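Local coordinates for protein inactive glucansucrase (Lactobacillus reuteri, PDB 5JBD) that belongs to glycosyl hydrolase family 70, whose members are built round a TIM-type barrel, and carries a bound calcium ion, at residues A[224-229]-A[289-294]; A[237-242]-A[285-290]; A[281-286]-A[705-710]. All coordinates share one frame; numbering follows the deposited sequence.

Contact 1. Residues A[224-229]-A[289-294]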
ATOM      1  N   ASN A 224       0.057 -14.884  13.863  1.00 23.86           N
ATOM      2  CA  ASN A 224       0.182 -15.770  15.026  1.00 23.95           C
ATOM      3  C   ASN A 224       1.474 -15.607  15.831  1.00 24.51           C
ATOM      4  O   ASN A 224       1.591 -16.200  16.900  1.00 24.63           O
ATOM      5  CB  ASN A 224      -0.029 -17.234  14.633  1.00 24.57           C
ATOM      6  CG  ASN A 224      -1.412 -17.471  14.029  1.00 24.01           C
ATOM      7  OD1 ASN A 224      -2.416 -17.403  14.741  1.00 24.12           O
ATOM      8  ND2 ASN A 224      -1.470 -17.679  12.719  1.00 22.79           N
ATOM      9  N   ASN A 225       2.421 -14.782  15.374  1.00 24.93           N
ATOM     10  CA  ASN A 225       3.626 -14.489  16.177  1.00 26.53           C
ATOM     11  C   ASN A 225       3.493 -13.251  17.084  1.00 25.85           C
ATOM     12  O   ASN A 225       4.494 -12.740  17.586  1.00 24.97           O
ATOM     13  CB  ASN A 225       4.864 -14.364  15.289  1.00 27.14           C
ATOM     14  CG  ASN A 225       6.158 -14.609  16.054  1.00 28.77           C
ATOM     15  OD1 ASN A 225       6.232 -15.489  16.910  1.00 29.01           O
ATOM     16  ND2 ASN A 225       7.165 -13.796  15.783  1.00 28.89           N
ATOM     17  N   GLN A 226       2.263 -12.806  17.333  1.00 25.84           N
ATOM     18  CA  GLN A 226       2.003 -11.646  18.204  1.00 26.27           C
ATOM     19  C   GLN A 226       2.726 -11.762  19.550  1.00 26.90           C
ATOM     20  O   GLN A 226       3.309 -10.779  20.024  1.00 28.05           O
ATOM     21  CB  GLN A 226       0.492 -11.484  18.416  1.00 25.55           C
ATOM     22  CG  GLN A 226       0.053 -10.231  19.171  1.00 25.44           C
ATOM     23  CD  GLN A 226      -1.459 -10.122  19.266  1.00 25.15           C
ATOM     24  OE1 GLN A 226      -2.178 -11.019  18.834  1.00 24.76           O
ATOM     25  NE2 GLN A 226      -1.948  -9.032  19.844  1.00 24.99           N
ATOM     26  N   ALA A 227       2.711 -12.958  20.146  1.00 26.35           N
ATOM     27  CA  ALA A 227       3.357 -13.188  21.441  1.00 28.03           C
ATOM     28  C   ALA A 227       4.836 -13.610  21.345  1.00 28.09           C
ATOM     29  O   ALA A 227       5.437 -13.890  22.362  1.00 29.22           O
ATOM     30  CB  ALA A 227       2.559 -14.201  22.251  1.00 28.65           C
ATOM     31  N   GLY A 228       5.429 -13.617  20.152  1.00 26.66           N
ATOM     32  CA  GLY A 228       6.832 -13.985  19.975  1.00 27.48           C
ATOM     33  C   GLY A 228       7.171 -15.455  20.150  1.00 29.14           C
ATOM     34  O   GLY A 228       8.324 -15.790  20.396  1.00 30.00           O
ATOM     35  N   ASN A 229       6.182 -16.345  20.051  1.00 30.64           N
ATOM     36  CA  ASN A 229       6.432 -17.778  20.244  1.00 32.19           C
ATOM     37  C   ASN A 229       5.745 -18.687  19.208  1.00 30.84           C
ATOM     38  O   ASN A 229       5.495 -19.854  19.472  1.00 32.74           O
ATOM     39  CB  ASN A 229       6.037 -18.185  21.677  1.00 34.74           C
ATOM     40  CG  ASN A 229       4.535 -18.152  21.911  1.00 36.79           C
ATOM     41  OD1 ASN A 229       3.760 -17.669  21.082  1.00 36.32           O
ATOM     42  ND2 ASN A 229       4.115 -18.677  23.049  1.00 39.81           N
ATOM     43  N   ASP A 289       2.428  -5.061  14.133  1.00 25.02           N
ATOM     44  CA  ASP A 289       2.189  -5.691  15.433  1.00 25.86           C
ATOM     45  C   ASP A 289       0.685  -5.956  15.583  1.00 25.56           C
ATOM     46  O   ASP A 289      -0.131  -5.034  15.497  1.00 24.25           O
ATOM     47  CB  ASP A 289       2.725  -4.810  16.569  1.00 25.95           C
ATOM     48  CG  ASP A 289       2.757  -5.522  17.920  1.00 26.32           C
ATOM     49  OD1 ASP A 289       1.791  -6.228  18.264  1.00 26.04           O
ATOM     50  OD2 ASP A 289       3.745  -5.352  18.666  1.00 25.29           O
ATOM     51  N   ALA A 290       0.318  -7.233  15.746  1.00 24.61           N
ATOM     52  CA  ALA A 290      -1.100  -7.625  15.787  1.00 24.23           C
ATOM     53  C   ALA A 290      -1.887  -7.053  16.960  1.00 24.51           C
ATOM     54  O   ALA A 290      -3.122  -7.080  16.923  1.00 23.64           O
ATOM     55  CB  ALA A 290      -1.253  -9.149  15.737  1.00 24.60           C
ATOM     56  N   ASP A 291      -1.200  -6.524  17.983  1.00 24.32           N
ATOM     57  CA  ASP A 291      -1.862  -5.764  19.049  1.00 24.26           C
ATOM     58  C   ASP A 291      -2.835  -4.733  18.497  1.00 23.59           C
ATOM     59  O   ASP A 291      -3.891  -4.508  19.091  1.00 23.17           O
ATOM     60  CB  ASP A 291      -0.857  -4.986  19.901  1.00 25.33           C
ATOM     61  CG  ASP A 291       0.083  -5.858  20.691  1.00 26.61           C
ATOM     62  OD1 ASP A 291      -0.119  -7.092  20.804  1.00 25.20           O
ATOM     63  OD2 ASP A 291       1.063  -5.279  21.219  1.00 26.83           O
ATOM     64  N   VAL A 292      -2.475  -4.082  17.383  1.00 23.17           N
ATOM     65  CA  VAL A 292      -3.297  -2.985  16.860  1.00 23.34           C
ATOM     66  C   VAL A 292      -4.622  -3.479  16.279  1.00 23.48           C
ATOM     67  O   VAL A 292      -5.597  -2.736  16.251  1.00 24.09           O
ATOM     68  CB  VAL A 292      -2.552  -2.083  15.850  1.00 24.30           C
ATOM     69  CG1 VAL A 292      -1.260  -1.545  16.454  1.00 24.38           C
ATOM     70  CG2 VAL A 292      -2.301  -2.794  14.522  1.00 24.70           C
ATOM     71  N   LEU A 293      -4.672  -4.742  15.862  1.00 24.31           N
ATOM     72  CA  LEU A 293      -5.936  -5.349  15.429  1.00 23.74           C
ATOM     73  C   LEU A 293      -6.842  -5.639  16.629  1.00 23.54           C
ATOM     74  O   LEU A 293      -8.036  -5.386  16.563  1.00 24.27           O
ATOM     75  CB  LEU A 293      -5.679  -6.609  14.601  1.00 23.99           C
ATOM     76  CG  LEU A 293      -4.703  -6.483  13.424  1.00 24.22           C
ATOM     77  CD1 LEU A 293      -4.443  -7.850  12.816  1.00 25.06           C
ATOM     78  CD2 LEU A 293      -5.239  -5.530  12.370  1.00 24.41           C
ATOM     79  N   ASP A 294      -6.273  -6.137  17.726  1.00 24.10           N
ATOM     80  CA  ASP A 294      -7.014  -6.293  18.986  1.00 24.38           C
ATOM     81  C   ASP A 294      -7.593  -4.954  19.450  1.00 24.35           C
ATOM     82  O   ASP A 294      -8.756  -4.856  19.816  1.00 22.67           O
ATOM     83  CB  ASP A 294      -6.106  -6.832  20.101  1.00 25.12           C
ATOM     84  CG  ASP A 294      -5.728  -8.293  19.923  1.00 25.95           C
ATOM     85  OD1 ASP A 294      -6.452  -9.059  19.248  1.00 27.14           O
ATOM     86  OD2 ASP A 294      -4.699  -8.701  20.496  1.00 26.80           O
TER
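Q226, in a type I beta turn from N225 to G228, reaches the N-terminal end of helix 291-304 with its side-chain amide. CG lies anti to the backbone N (chi1 -173°) and the chain stays extended beyond it. The amide is thereby carried between two aspartates one helical turn apart. NE2 gives one N-H to each. D291 OD1 is 2.8 Å from Q226 NE2, in the amide plane, and accepts through its anti lone pair along an almost straight bond (177°). D294 OD2, also 2.8 Å from Q226 NE2, lies close to the same amide plane, but the donor sits above the D294 carboxylate, 43° out of its plane. Helix 291-304 follows strand 279-282 of the parallel barrel sheet, and a side-chain cap precedes it: D289 OD1 accepts from D291 N at 3.0 Å. A290 supplies the apolar part, with A290 CB 3.7 Å from Q226 CD. K334 NZ donates to Q226 OE1 and forms a salt bridge with D294 OD1. With acceptors on NE2 and a donor on OE1, the rotation of the amide is well defined. S822 OG is within hydrogen-bonding distance of both D289 OD2 and D291 OD2, and its single proton is probably shared or alternates between them. It links the side chains of D289, before the helix, and D291 to a loop distant in sequence.

Contact 2. Residues A[237-242]-A[285-290]. With CA (calcium ion), chain C.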
ATOM      1  N   GLU A 237       7.940  -7.793   9.053  1.00 25.61           N
ATOM      2  CA  GLU A 237       7.651  -6.471   9.607  1.00 24.74           C
ATOM      3  C   GLU A 237       7.719  -5.381   8.534  1.00 24.78           C
ATOM      4  O   GLU A 237       6.919  -4.430   8.565  1.00 23.57           O
ATOM      5  CB  GLU A 237       8.644  -6.127  10.722  1.00 25.63           C
ATOM      6  CG  GLU A 237       8.364  -4.795  11.445  1.00 24.68           C
ATOM      7  CD  GLU A 237       7.012  -4.783  12.114  1.00 24.59           C
ATOM      8  OE1 GLU A 237       6.805  -5.670  12.973  1.00 25.35           O
ATOM      9  OE2 GLU A 237       6.147  -3.944  11.753  1.00 24.50           O
ATOM     10  N   LEU A 238       8.668  -5.511   7.607  1.00 24.97           N
ATOM     11  CA  LEU A 238       9.009  -4.415   6.679  1.00 26.05           C
ATOM     12  C   LEU A 238       8.501  -4.640   5.255  1.00 26.04           C
ATOM     13  O   LEU A 238       8.648  -5.740   4.697  1.00 26.52           O
ATOM     14  CB  LEU A 238      10.526  -4.217   6.660  1.00 26.69           C
ATOM     15  CG  LEU A 238      11.192  -4.005   8.026  1.00 27.46           C
ATOM     16  CD1 LEU A 238      12.705  -3.886   7.893  1.00 28.38           C
ATOM     17  CD2 LEU A 238      10.639  -2.784   8.744  1.00 28.15           C
ATOM     18  N   LEU A 239       7.892  -3.596   4.689  1.00 24.94           N
ATOM     19  CA  LEU A 239       7.465  -3.553   3.286  1.00 25.70           C
ATOM     20  C   LEU A 239       8.223  -2.461   2.525  1.00 25.40           C
ATOM     21  O   LEU A 239       9.110  -2.762   1.715  1.00 26.40           O
ATOM     22  CB  LEU A 239       5.954  -3.298   3.188  1.00 25.88           C
ATOM     23  CG  LEU A 239       5.037  -4.376   3.770  1.00 27.43           C
ATOM     24  CD1 LEU A 239       3.583  -3.918   3.695  1.00 27.02           C
ATOM     25  CD2 LEU A 239       5.243  -5.711   3.049  1.00 28.36           C
ATOM     26  N   VAL A 240       7.896  -1.204   2.820  1.00 25.82           N
ATOM     27  CA  VAL A 240       8.480  -0.040   2.126  1.00 26.78           C
ATOM     28  C   VAL A 240       8.205   1.213   2.946  1.00 26.45           C
ATOM     29  O   VAL A 240       7.218   1.269   3.692  1.00 26.55           O
ATOM     30  CB  VAL A 240       7.916   0.100   0.686  1.00 26.66           C
ATOM     31  CG1 VAL A 240       6.456   0.547   0.694  1.00 26.81           C
ATOM     32  CG2 VAL A 240       8.766   1.053  -0.154  1.00 28.70           C
ATOM     33  N   GLY A 241       9.074   2.214   2.813  1.00 27.43           N
ATOM     34  CA  GLY A 241       8.906   3.503   3.496  1.00 26.67           C
ATOM     35  C   GLY A 241       9.448   3.507   4.905  1.00 25.88           C
ATOM     36  O   GLY A 241      10.234   2.642   5.262  1.00 24.34           O
ATOM     37  N   ASN A 242       9.009   4.479   5.703  1.00 24.84           N
ATOM     38  CA  ASN A 242       9.364   4.538   7.106  1.00 25.18           C
ATOM     39  C   ASN A 242       8.400   3.653   7.871  1.00 24.45           C
ATOM     40  O   ASN A 242       7.227   3.997   8.020  1.00 25.56           O
ATOM     41  CB  ASN A 242       9.289   5.969   7.647  1.00 24.69           C
ATOM     42  CG  ASN A 242      10.360   6.872   7.057  1.00 25.64           C
ATOM     43  OD1 ASN A 242      10.311   7.221   5.878  1.00 23.73           O
ATOM     44  ND2 ASN A 242      11.327   7.267   7.881  1.00 25.68           N
ATOM     45  N   ALA A 285      -2.286  -5.662   7.173  1.00 23.21           N
ATOM     46  CA  ALA A 285      -2.609  -6.264   8.480  1.00 22.78           C
ATOM     47  C   ALA A 285      -1.680  -7.409   8.868  1.00 22.83           C
ATOM     48  O   ALA A 285      -1.602  -7.723  10.055  1.00 24.05           O
ATOM     49  CB  ALA A 285      -4.047  -6.733   8.520  1.00 22.88           C
ATOM     50  N   ASP A 286      -0.954  -7.987   7.902  1.00 22.18           N
ATOM     51  CA  ASP A 286       0.055  -9.007   8.196  1.00 23.52           C
ATOM     52  C   ASP A 286       1.441  -8.448   8.524  1.00 24.30           C
ATOM     53  O   ASP A 286       2.351  -9.222   8.812  1.00 23.34           O
ATOM     54  CB  ASP A 286       0.234 -10.022   7.032  1.00 25.20           C
ATOM     55  CG  ASP A 286      -1.085 -10.704   6.583  1.00 25.26           C
ATOM     56  OD1 ASP A 286      -2.079 -10.679   7.332  1.00 24.17           O
ATOM     57  OD2 ASP A 286      -1.083 -11.283   5.464  1.00 27.91           O
ATOM     58  N   ASN A 287       1.625  -7.128   8.450  1.00 24.02           N
ATOM     59  CA  ASN A 287       2.963  -6.537   8.541  1.00 24.78           C
ATOM     60  C   ASN A 287       3.095  -5.513   9.676  1.00 25.46           C
ATOM     61  O   ASN A 287       4.036  -4.734   9.692  1.00 22.89           O
ATOM     62  CB  ASN A 287       3.305  -5.891   7.202  1.00 25.43           C
ATOM     63  CG  ASN A 287       3.004  -6.802   6.027  1.00 25.28           C
ATOM     64  OD1 ASN A 287       2.064  -6.545   5.292  1.00 27.73           O
ATOM     65  ND2 ASN A 287       3.775  -7.882   5.863  1.00 25.17           N
ATOM     66  N   ILE A 288       2.149  -5.554  10.611  1.00 24.68           N
ATOM     67  CA  ILE A 288       2.092  -4.654  11.751  1.00 24.98           C
ATOM     68  C   ILE A 288       1.884  -5.504  13.010  1.00 25.37           C
ATOM     69  O   ILE A 288       1.246  -6.545  12.943  1.00 25.80           O
ATOM     70  CB  ILE A 288       0.966  -3.606  11.594  1.00 24.93           C
ATOM     71  CG1 ILE A 288      -0.423  -4.269  11.477  1.00 26.01           C
ATOM     72  CG2 ILE A 288       1.231  -2.724  10.379  1.00 25.26           C
ATOM     73  CD1 ILE A 288      -1.548  -3.327  11.075  1.00 25.32           C
ATOM     74  N   ASP A 289       2.428  -5.061  14.133  1.00 25.02           N
ATOM     75  CA  ASP A 289       2.189  -5.691  15.433  1.00 25.86           C
ATOM     76  C   ASP A 289       0.685  -5.956  15.583  1.00 25.56           C
ATOM     77  O   ASP A 289      -0.131  -5.034  15.497  1.00 24.25           O
ATOM     78  CB  ASP A 289       2.725  -4.810  16.569  1.00 25.95           C
ATOM     79  CG  ASP A 289       2.757  -5.522  17.920  1.00 26.32           C
ATOM     80  OD1 ASP A 289       1.791  -6.228  18.264  1.00 26.04           O
ATOM     81  OD2 ASP A 289       3.745  -5.352  18.666  1.00 25.29           O
ATOM     82  N   ALA A 290       0.318  -7.233  15.746  1.00 24.61           N
ATOM     83  CA  ALA A 290      -1.100  -7.625  15.787  1.00 24.23           C
ATOM     84  C   ALA A 290      -1.887  -7.053  16.960  1.00 24.51           C
ATOM     85  O   ALA A 290      -3.122  -7.080  16.923  1.00 23.64           O
ATOM     86  CB  ALA A 290      -1.253  -9.149  15.737  1.00 24.60           C
TER
HETATM   87 CA    CA C1701       5.613  -2.925   9.752  1.00 22.75          CA
HETATM   88  O   HOH W   1       4.576  -3.138  13.959  1.00 22.43           O
HETATM   89  O   HOH W   2       4.575  -1.074  10.893  1.00 26.28           O
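E237 has CG anti to its backbone N (chi1 -176°), and the chain then bends at CB-CG (chi2 61°). This fold brings E237 OE2 back to the calcium ion that its own carbonyl O also binds. E237 O and E237 OE2 each lie 2.3 Å from the calcium ion. N287 completes the bridge between the segments with its backbone: N287 O is 2.4 Å from the calcium. Its side chain takes another course. With CG beside the backbone N (chi1 -47°), the amide turns away from the metal and towards L239. Water 2 is a further ligand, and D243 OD1 and N751 OD1 are among the three atoms that make the total seven.

E237 OE2 and N287 O come within 3.1 Å of each other. Neither is a donor, and the shared metal accounts for their closeness. A second water joins the segments one step further out. Water 1 donates to E237 OE2 and accepts from D289 N at 2.9 Å. E237 OE1 accepts from N220 N, so both carboxylate oxygens are held.

Next to the site, L239 crosses the N287 side chain at about a right angle. L239 CD1 is 3.4 Å from N287 OD1, while L239 CD2 lies nearer ND2. This contact is van der Waals packing. N287 ND2 is hydrogen-bonded to P236, just before the first segment.

The site joins the loop before strand 242-244 to the loop after barrel strand 279-282. No direct hydrogen bond links the two segments. The named ligands are all oxygens, as suits calcium, and the acidic side chains of E237 and D243 probably balance much of its charge. The ion probably also polarises the two bound carbonyls.

Contact 3. Residues A[281-286]-A[705-710]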
ATOM      1  N   ARG A 281     -11.028  -0.779   6.156  1.00 20.64           N
ATOM      2  CA  ARG A 281     -10.244  -1.747   5.423  1.00 20.99           C
ATOM      3  C   ARG A 281      -8.828  -1.584   5.956  1.00 21.77           C
ATOM      4  O   ARG A 281      -8.251  -0.505   5.838  1.00 22.97           O
ATOM      5  CB  ARG A 281     -10.347  -1.484   3.914  1.00 21.36           C
ATOM      6  CG  ARG A 281      -9.598  -2.455   3.023  1.00 21.54           C
ATOM      7  CD  ARG A 281      -8.133  -2.081   2.856  1.00 22.07           C
ATOM      8  NE  ARG A 281      -7.458  -2.819   1.785  1.00 22.57           N
ATOM      9  CZ  ARG A 281      -6.173  -2.658   1.455  1.00 23.15           C
ATOM     10  NH1 ARG A 281      -5.411  -1.791   2.108  1.00 22.95           N
ATOM     11  NH2 ARG A 281      -5.655  -3.346   0.447  1.00 24.78           N
ATOM     12  N   VAL A 282      -8.266  -2.632   6.556  1.00 21.97           N
ATOM     13  CA  VAL A 282      -6.999  -2.508   7.273  1.00 22.53           C
ATOM     14  C   VAL A 282      -5.816  -2.900   6.382  1.00 22.68           C
ATOM     15  O   VAL A 282      -5.594  -4.089   6.094  1.00 21.92           O
ATOM     16  CB  VAL A 282      -7.006  -3.315   8.583  1.00 23.07           C
ATOM     17  CG1 VAL A 282      -5.710  -3.090   9.348  1.00 23.96           C
ATOM     18  CG2 VAL A 282      -8.210  -2.922   9.438  1.00 23.05           C
ATOM     19  N   ASP A 283      -5.076  -1.888   5.926  1.00 22.43           N
ATOM     20  CA  ASP A 283      -3.934  -2.098   5.035  1.00 21.37           C
ATOM     21  C   ASP A 283      -2.791  -2.800   5.748  1.00 21.29           C
ATOM     22  O   ASP A 283      -2.485  -2.487   6.913  1.00 21.75           O
ATOM     23  CB  ASP A 283      -3.425  -0.749   4.520  1.00 22.54           C
ATOM     24  CG  ASP A 283      -2.300  -0.893   3.503  1.00 23.42           C
ATOM     25  OD1 ASP A 283      -2.530  -1.489   2.422  1.00 22.21           O
ATOM     26  OD2 ASP A 283      -1.198  -0.402   3.796  1.00 24.56           O
ATOM     27  N   ALA A 284      -2.167  -3.762   5.072  1.00 21.84           N
ATOM     28  CA  ALA A 284      -0.942  -4.421   5.578  1.00 22.64           C
ATOM     29  C   ALA A 284      -1.122  -5.057   6.960  1.00 22.08           C
ATOM     30  O   ALA A 284      -0.238  -5.003   7.831  1.00 21.50           O
ATOM     31  CB  ALA A 284       0.222  -3.417   5.581  1.00 22.89           C
ATOM     32  N   ALA A 285      -2.286  -5.662   7.173  1.00 23.21           N
ATOM     33  CA  ALA A 285      -2.609  -6.264   8.480  1.00 22.78           C
ATOM     34  C   ALA A 285      -1.680  -7.409   8.868  1.00 22.83           C
ATOM     35  O   ALA A 285      -1.602  -7.723  10.055  1.00 24.05           O
ATOM     36  CB  ALA A 285      -4.047  -6.733   8.520  1.00 22.88           C
ATOM     37  N   ASP A 286      -0.954  -7.987   7.902  1.00 22.18           N
ATOM     38  CA  ASP A 286       0.055  -9.007   8.196  1.00 23.52           C
ATOM     39  C   ASP A 286       1.441  -8.448   8.524  1.00 24.30           C
ATOM     40  O   ASP A 286       2.351  -9.222   8.812  1.00 23.34           O
ATOM     41  CB  ASP A 286       0.234 -10.022   7.032  1.00 25.20           C
ATOM     42  CG  ASP A 286      -1.085 -10.704   6.583  1.00 25.26           C
ATOM     43  OD1 ASP A 286      -2.079 -10.679   7.332  1.00 24.17           O
ATOM     44  OD2 ASP A 286      -1.083 -11.283   5.464  1.00 27.91           O
ATOM     45  N   GLU A 705      -1.610   7.870  -4.688  1.00 28.73           N
ATOM     46  CA  GLU A 705      -2.852   7.166  -4.328  1.00 28.77           C
ATOM     47  C   GLU A 705      -3.253   7.302  -2.865  1.00 29.05           C
ATOM     48  O   GLU A 705      -4.414   7.046  -2.538  1.00 28.09           O
ATOM     49  CB  GLU A 705      -2.778   5.663  -4.690  1.00 29.28           C
ATOM     50  CG  GLU A 705      -2.042   4.751  -3.702  1.00 29.46           C
ATOM     51  CD  GLU A 705      -0.565   5.079  -3.529  1.00 32.29           C
ATOM     52  OE1 GLU A 705       0.058   5.625  -4.461  1.00 35.90           O
ATOM     53  OE2 GLU A 705      -0.021   4.842  -2.442  1.00 33.40           O
ATOM     54  N   GLY A 706      -2.298   7.639  -1.994  1.00 28.13           N
ATOM     55  CA  GLY A 706      -2.572   7.824  -0.573  1.00 27.64           C
ATOM     56  C   GLY A 706      -1.935   6.861   0.421  1.00 27.59           C
ATOM     57  O   GLY A 706      -1.952   7.149   1.615  1.00 28.06           O
ATOM     58  N   TYR A 707      -1.386   5.729  -0.032  1.00 28.61           N
ATOM     59  CA  TYR A 707      -0.614   4.851   0.861  1.00 28.79           C
ATOM     60  C   TYR A 707       0.756   5.437   1.214  1.00 30.58           C
ATOM     61  O   TYR A 707       1.287   5.166   2.303  1.00 31.18           O
ATOM     62  CB  TYR A 707      -0.413   3.441   0.286  1.00 28.93           C
ATOM     63  CG  TYR A 707      -1.676   2.631   0.060  1.00 26.46           C
ATOM     64  CD1 TYR A 707      -2.457   2.207   1.141  1.00 25.92           C
ATOM     65  CD2 TYR A 707      -2.062   2.240  -1.218  1.00 25.69           C
ATOM     66  CE1 TYR A 707      -3.608   1.445   0.938  1.00 24.50           C
ATOM     67  CE2 TYR A 707      -3.207   1.467  -1.422  1.00 24.97           C
ATOM     68  CZ  TYR A 707      -3.978   1.073  -0.332  1.00 23.70           C
ATOM     69  OH  TYR A 707      -5.113   0.286  -0.517  1.00 23.02           O
ATOM     70  N   SER A 708       1.330   6.214   0.296  1.00 30.41           N
ATOM     71  CA  SER A 708       2.549   6.982   0.573  1.00 31.35           C
ATOM     72  C   SER A 708       2.098   8.376   0.982  1.00 30.79           C
ATOM     73  O   SER A 708       1.837   9.225   0.111  1.00 29.95           O
ATOM     74  CB  SER A 708       3.442   7.047  -0.665  1.00 33.07           C
ATOM     75  OG  SER A 708       3.985   5.772  -0.937  1.00 36.33           O
ATOM     76  N   MET A 709       1.966   8.594   2.294  1.00 30.48           N
ATOM     77  CA  MET A 709       1.354   9.820   2.818  1.00 32.07           C
ATOM     78  C   MET A 709       2.282  10.556   3.774  1.00 34.97           C
ATOM     79  O   MET A 709       3.082   9.941   4.476  1.00 36.22           O
ATOM     80  CB  MET A 709      -0.028   9.544   3.456  1.00 31.91           C
ATOM     81  CG  MET A 709      -0.057   9.144   4.937  1.00 32.19           C
ATOM     82  SD  MET A 709       0.955   7.701   5.274  1.00 37.42           S
ATOM     83  CE  MET A 709      -0.277   6.414   4.999  1.00 35.59           C
ATOM     84  N   THR A 710       2.160  11.884   3.759  1.00 34.63           N
ATOM     85  CA  THR A 710       2.921  12.786   4.607  1.00 38.19           C
ATOM     86  C   THR A 710       2.108  13.328   5.779  1.00 37.66           C
ATOM     87  O   THR A 710       2.692  13.912   6.690  1.00 42.48           O
ATOM     88  CB  THR A 710       3.429  13.995   3.779  1.00 38.42           C
ATOM     89  OG1 THR A 710       2.313  14.679   3.177  1.00 37.57           O
ATOM     90  CG2 THR A 710       4.366  13.527   2.674  1.00 38.84           C
TER
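Y707 lays its ring beside D283 and its hydroxyl over R281, and these three side chains carry the whole contact. The close-packed part lies at the end of strand 279-282. R281 bends at its second torsion, which brings its guanidinium back alongside D283. With CG anti to the backbone N (chi1 -176°), the D283 carboxylate projects towards both the arginine and the tyrosine. R281 NH1 forms a salt bridge with D283 OD1 at 2.9 Å, using the anti lone pair of that oxygen.

Y707 closes over this pair. Its OH sits above one face of the guanidinium, 3.4 Å from R281 NH1, but the angle is too poor for a hydrogen bond. The guanidinium and the tyrosine ring are inclined by 37°. Y707 CE1 lies 3.5 Å from D283 OD1, and ring and carboxylate are inclined by 25°. D747 ties the cluster together from a neighbouring strand: its OD1 forms a salt bridge with R281 NH1, and its OD2 is hydrogen-bonded to Y707 OH. H392 meets the tyrosine ring as well.

Away from these three side chains the segments do not touch. The backbones stay well apart, with D283 CA and Y707 CA, the nearest pair, at 8.8 Å. On this looser side Y707 is partly exposed. D283 OD2 is hydrogen-bonded to a glycerol, probably from the crystallisation liquor, which suggests that this oxygen is reachable by small molecules. E705 OE2 accepts weak hydrogen bonds from Y707 N and S708 N within segment 705-710.

Strands 279-282 and 743-748 are neighbours in the parallel barrel sheet. Acidic, basic and aromatic side chains gathered at the C-terminal ends of such strands are typical of the pocket of a TIM-barrel glycosyl hydrolase.

How the contacts relate
Contact 3 is the most central, about 5 Å from the centre of the chain to the contact centre. Contact 1 is buried too, but lies about 20 Å out. Contact 2 stands between them and is only partly buried. One run, 281-294, serves all three. It leaves a barrel strand, passes the calcium ion and enters a helix. Contacts 1 and 2 share D289 and A290; contacts 2 and 3 share A285 and D286. L293 packs back on V282, and L239 on A284. Chemistry changes along the run: charged and aromatic groups at the strand end, metal coordination in the loop, then amide-carboxylate hydrogen bonds at the helix start.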